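Local coordinates for aspartate aminotransferase (PDB 3K7Y), which probably catalyses the reversible transfer of an amino group between L-aspartate and 2-oxoglutarate, giving oxaloacetate and L-glutamate, with pyridoxal 5'-phosphate as cofactor, at residues K363-L368 / I373-N378; L327-L332 / S356-L361. All blocks are in the same frame, centred on the assembly; numbering follows the deposited sequence.

Interaction 1: K363-L368 / I373-N378; sequences KIAEHL and IYIINN
Leu368 and Ile373 bring the two backbones together at one end of the contact, 5.8 Å apart at their CA atoms, and Ala365 and Asn377 do so at the other, with 6.0 Å between CA atoms. Polar bonding across the gap is slight: a weak hydrogen bond of 3.4 Å from Ile373 N to Leu368 O, bent to 143° at the hydrogen. The contact therefore illustrates how a turn-rich segment and a short strand with the extended chain after it can be joined mainly by the branches of aliphatic side chains. Leu368 works with both of its methyls. Its CD1 lies 3.8 Å from Ile373 CD1 and 3.9 Å from Ile375 CG2, bridging two residues that lie on the same side of the extended chain, while CD2 rests against Ile373 CG2. The leucine runs slantwise over Ile373 but nearly at a right angle to Ile375. In Ile375 the long branch points opposite the backbone N (chi1 158°); this brings CD1 to the CB of Ala365 at 4.1 Å, with the leucine's CD1 also in touch, while CG2 packs on the leucine. Glu366 OE2 and Asn377 ND2 come no closer than 4.2 Å and form no bond, and the carboxylate makes a salt bridge with Lys369 instead. Around this apolar seam, Ile364 and His367 touch Ser401 of helix 390-403, whereas Tyr374 turns its side chain to helix 15-23 and hydrogen-bonds through its backbone to Ile32, pairing strand 373-374 in parallel with strand 32-33.

Interaction 2: L327-L332 / S356-L361; sequences LFFNKL and SFVPLL
Phe329, on the long helix 304-335, spans the distance to Ser356 and Val358 almost unaided, an example of how a single aromatic ring can join a helix to the end of a strand. Its CB does not point straight at the strand. From there CG is placed beside the backbone N and opposite the carbonyl carbon (chi1 -62°), and this turn carries the ring across to the other segment. At the far end of the ring, CE2 and CZ each lie 3.7 Å from Ser356 OG, and CZ also comes to 3.9 Å from Ser356 CB. The hydroxyl oxygen sits at the ring edge, in its plane, so it meets the rim rather than the pi face. Further round the same rim CE1 reaches Val358 CG2 at 4.1 Å, again near the ring plane; the two side chains pass each other running in opposite directions. The serine and the valine thus take neighbouring parts of one edge, and no hydrogen bond crosses between the segments. Phe328 CD2 covers one face of the ring, 4.0 Å above its centre, and the ring of Tyr348 meets Phe329 with the planes only about 15° apart. The buried Ser356 OG has weak hydrogen bonds to Arg325 NE and Gln351 OE1, which give this oxygen polar partners beside the aromatic rim. Phe328 and Leu332 meanwhile pack on helix 390-403. One aromatic side chain of helix 304-335 thus packs on the end of strand 355-357, the antiparallel partner of strand 380-382, and on the loop after it, consistent with the C-terminal part of the small domain of class I aminotransferases.

In the fold
Interactions 1 and 2 follow each other along the chain, with centres 13 Å apart, and they also touch. Asn378 O lies 3.5 Å from Phe357 CE1, and Ile375 CD1 packs 4.0 Å from Leu361 CB, so the apolar filling of 363-368/373-378 runs on into the turn that follows strand 355-357. Neither lines the cofactor site; interaction 1 comes nearer to it, through Ile376, which points away from the contact. The side chain of Ile376 is about 7 Å from that of Asn185, which binds pyridoxal 5'-phosphate, and about 11 Å from the bound cofactor; the side chain of Ser356 is about 11 Å from that of Asn185. Two contacts close in sequence can thus be joined by a few direct touches.

Interaction 1: K363-L368 / I373-N378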
# COMPACT_ATOMS: atom_id res chain seq x y z
N LYS A 363 7.27 33.54 12.06
CA LYS A 363 8.09 34.72 11.75
C LYS A 363 9.60 34.46 11.70
O LYS A 363 10.31 35.06 10.90
CB LYS A 363 7.83 35.85 12.77
CG LYS A 363 6.41 36.42 12.83
CD LYS A 363 6.40 37.76 13.57
CE LYS A 363 7.06 38.90 12.75
NZ LYS A 363 7.46 40.12 13.55
N ILE A 364 10.09 33.57 12.57
CA ILE A 364 11.54 33.39 12.79
C ILE A 364 12.12 32.10 12.14
O ILE A 364 13.31 31.79 12.26
CB ILE A 364 11.87 33.54 14.34
CG1 ILE A 364 12.87 34.66 14.57
CG2 ILE A 364 12.25 32.22 15.04
CD1 ILE A 364 12.26 36.02 14.43
N ALA A 365 11.27 31.39 11.41
CA ALA A 365 11.59 30.06 10.89
C ALA A 365 12.80 30.00 9.96
O ALA A 365 13.61 29.07 10.05
CB ALA A 365 10.37 29.45 10.21
N GLU A 366 12.94 31.00 9.09
CA GLU A 366 14.00 30.98 8.09
C GLU A 366 15.26 31.64 8.62
O GLU A 366 16.32 31.56 8.01
CB GLU A 366 13.53 31.63 6.77
CG GLU A 366 13.99 30.91 5.48
CD GLU A 366 13.61 29.41 5.45
OE1 GLU A 366 14.45 28.61 5.01
OE2 GLU A 366 12.49 29.04 5.88
N HIS A 367 15.15 32.29 9.77
CA HIS A 367 16.32 32.84 10.44
C HIS A 367 16.90 31.83 11.41
O HIS A 367 18.07 31.91 11.78
CB HIS A 367 16.01 34.15 11.18
CG HIS A 367 17.18 35.07 11.25
ND1 HIS A 367 18.42 34.66 11.70
CD2 HIS A 367 17.32 36.37 10.89
CE1 HIS A 367 19.27 35.67 11.62
NE2 HIS A 367 18.63 36.71 11.13
N LEU A 368 16.07 30.88 11.83
CA LEU A 368 16.50 29.85 12.75
C LEU A 368 17.33 28.81 12.02
O LEU A 368 17.79 27.84 12.63
CB LEU A 368 15.29 29.16 13.37
CG LEU A 368 14.75 29.59 14.75
CD1 LEU A 368 13.59 28.70 15.15
CD2 LEU A 368 15.82 29.56 15.83
N ILE A 373 19.27 24.86 13.23
CA ILE A 373 18.03 24.30 13.78
C ILE A 373 16.83 24.40 12.83
O ILE A 373 16.49 25.49 12.36
CB ILE A 373 17.67 24.91 15.16
CG1 ILE A 373 16.21 24.58 15.49
CG2 ILE A 373 17.98 26.41 15.20
CD1 ILE A 373 15.46 25.63 16.27
N TYR A 374 16.18 23.26 12.57
CA TYR A 374 15.07 23.21 11.60
C TYR A 374 13.69 22.91 12.22
O TYR A 374 13.54 22.05 13.09
CB TYR A 374 15.39 22.27 10.42
CG TYR A 374 16.78 22.50 9.87
CD1 TYR A 374 17.85 21.72 10.30
CD2 TYR A 374 17.02 23.52 8.95
CE1 TYR A 374 19.14 21.94 9.81
CE2 TYR A 374 18.32 23.76 8.46
CZ TYR A 374 19.38 22.96 8.89
OH TYR A 374 20.66 23.17 8.42
N ILE A 375 12.69 23.62 11.70
CA ILE A 375 11.38 23.81 12.32
C ILE A 375 10.39 24.04 11.18
O ILE A 375 10.77 24.59 10.15
CB ILE A 375 11.46 25.07 13.23
CG1 ILE A 375 10.09 25.69 13.50
CG2 ILE A 375 12.34 26.12 12.56
CD1 ILE A 375 10.13 27.21 13.64
N ILE A 376 9.13 23.63 11.33
CA ILE A 376 8.17 23.83 10.24
C ILE A 376 7.77 25.32 10.06
O ILE A 376 7.73 26.09 11.01
CB ILE A 376 6.91 22.90 10.36
CG1 ILE A 376 7.33 21.43 10.55
CG2 ILE A 376 5.98 23.03 9.15
CD1 ILE A 376 7.18 20.92 12.02
N ASN A 377 7.48 25.69 8.81
CA ASN A 377 7.08 27.05 8.41
C ASN A 377 5.99 27.72 9.24
O ASN A 377 5.91 28.95 9.25
CB ASN A 377 6.60 27.03 6.94
CG ASN A 377 7.63 26.43 6.01
OD1 ASN A 377 7.47 25.29 5.54
ND2 ASN A 377 8.71 27.18 5.77
N ASN A 378 5.16 26.92 9.91
CA ASN A 378 3.99 27.46 10.62
C ASN A 378 4.11 27.63 12.15
O ASN A 378 3.20 28.17 12.79
CB ASN A 378 2.71 26.67 10.25
CG ASN A 378 2.74 25.19 10.70
OD1 ASN A 378 1.88 24.41 10.30
ND2 ASN A 378 3.72 24.81 11.51

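Interaction 2: L327-L332 / S356-L361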
# COMPACT_ATOMS: atom_id res chain seq x y z
N LEU A 327 9.88 21.54 30.55
CA LEU A 327 11.28 21.99 30.64
C LEU A 327 11.57 23.05 29.60
O LEU A 327 12.12 24.12 29.92
CB LEU A 327 12.24 20.82 30.42
CG LEU A 327 13.74 20.97 30.71
CD1 LEU A 327 14.50 19.89 29.99
CD2 LEU A 327 14.31 22.29 30.30
N PHE A 328 11.21 22.75 28.36
CA PHE A 328 11.56 23.58 27.23
C PHE A 328 11.16 25.06 27.38
O PHE A 328 12.02 25.95 27.26
CB PHE A 328 11.00 22.96 25.93
CG PHE A 328 11.25 23.79 24.70
CD1 PHE A 328 12.55 24.04 24.26
CD2 PHE A 328 10.19 24.33 23.99
CE1 PHE A 328 12.78 24.83 23.13
CE2 PHE A 328 10.42 25.11 22.86
CZ PHE A 328 11.72 25.36 22.43
N PHE A 329 9.89 25.33 27.65
CA PHE A 329 9.42 26.72 27.78
C PHE A 329 9.99 27.38 29.01
O PHE A 329 10.05 28.61 29.08
CB PHE A 329 7.89 26.80 27.77
CG PHE A 329 7.27 26.31 26.50
CD1 PHE A 329 7.30 27.09 25.35
CD2 PHE A 329 6.71 25.05 26.43
CE1 PHE A 329 6.77 26.64 24.17
CE2 PHE A 329 6.16 24.58 25.25
CZ PHE A 329 6.20 25.38 24.11
N ASN A 330 10.41 26.57 29.97
CA ASN A 330 11.06 27.11 31.15
C ASN A 330 12.47 27.64 30.86
O ASN A 330 12.95 28.58 31.52
CB ASN A 330 11.06 26.08 32.28
CG ASN A 330 9.72 25.98 32.97
OD1 ASN A 330 9.40 24.94 33.54
ND2 ASN A 330 8.93 27.05 32.94
N LYS A 331 13.14 27.05 29.87
CA LYS A 331 14.43 27.57 29.44
C LYS A 331 14.26 28.84 28.61
O LYS A 331 15.15 29.69 28.57
CB LYS A 331 15.23 26.51 28.68
CG LYS A 331 15.75 25.38 29.58
CD LYS A 331 17.13 25.68 30.19
CE LYS A 331 17.56 24.57 31.14
NZ LYS A 331 18.87 24.85 31.77
N LEU A 332 13.09 28.98 27.99
CA LEU A 332 12.76 30.15 27.18
C LEU A 332 12.27 31.29 28.05
O LEU A 332 12.45 32.45 27.69
CB LEU A 332 11.68 29.82 26.14
CG LEU A 332 12.01 29.01 24.88
CD1 LEU A 332 10.75 28.81 24.07
CD2 LEU A 332 13.04 29.72 24.05
N SER A 356 4.83 20.81 19.88
CA SER A 356 4.23 22.04 20.38
C SER A 356 3.98 22.93 19.18
O SER A 356 4.60 22.75 18.13
CB SER A 356 5.12 22.72 21.42
OG SER A 356 4.86 22.22 22.72
N PHE A 357 3.05 23.88 19.32
CA PHE A 357 2.66 24.75 18.22
C PHE A 357 2.78 26.20 18.69
O PHE A 357 2.00 26.65 19.54
CB PHE A 357 1.23 24.42 17.80
CG PHE A 357 0.75 25.16 16.56
CD1 PHE A 357 1.54 25.23 15.41
CD2 PHE A 357 -0.51 25.74 16.54
CE1 PHE A 357 1.08 25.90 14.28
CE2 PHE A 357 -0.98 26.41 15.41
CZ PHE A 357 -0.19 26.49 14.28
N VAL A 358 3.76 26.92 18.15
CA VAL A 358 4.02 28.30 18.55
C VAL A 358 3.92 29.23 17.33
O VAL A 358 4.93 29.51 16.68
CB VAL A 358 5.45 28.42 19.19
CG1 VAL A 358 5.73 29.84 19.73
CG2 VAL A 358 5.61 27.40 20.31
N PRO A 359 2.69 29.69 16.99
CA PRO A 359 2.56 30.49 15.77
C PRO A 359 3.61 31.60 15.66
O PRO A 359 4.19 31.81 14.59
CB PRO A 359 1.14 31.06 15.87
CG PRO A 359 0.38 29.97 16.57
CD PRO A 359 1.37 29.36 17.57
N LEU A 360 3.89 32.25 16.78
CA LEU A 360 4.92 33.28 16.86
C LEU A 360 6.22 32.96 16.09
O LEU A 360 6.87 33.85 15.54
CB LEU A 360 5.24 33.57 18.32
CG LEU A 360 6.15 34.78 18.42
CD1 LEU A 360 5.38 36.05 18.06
CD2 LEU A 360 6.79 34.87 19.80
N LEU A 361 6.58 31.68 16.07
CA LEU A 361 7.84 31.24 15.46
C LEU A 361 7.81 31.19 13.93
O LEU A 361 8.86 31.21 13.28
CB LEU A 361 8.28 29.89 16.05
CG LEU A 361 9.14 29.87 17.33
CD1 LEU A 361 8.96 31.09 18.20
CD2 LEU A 361 8.89 28.63 18.17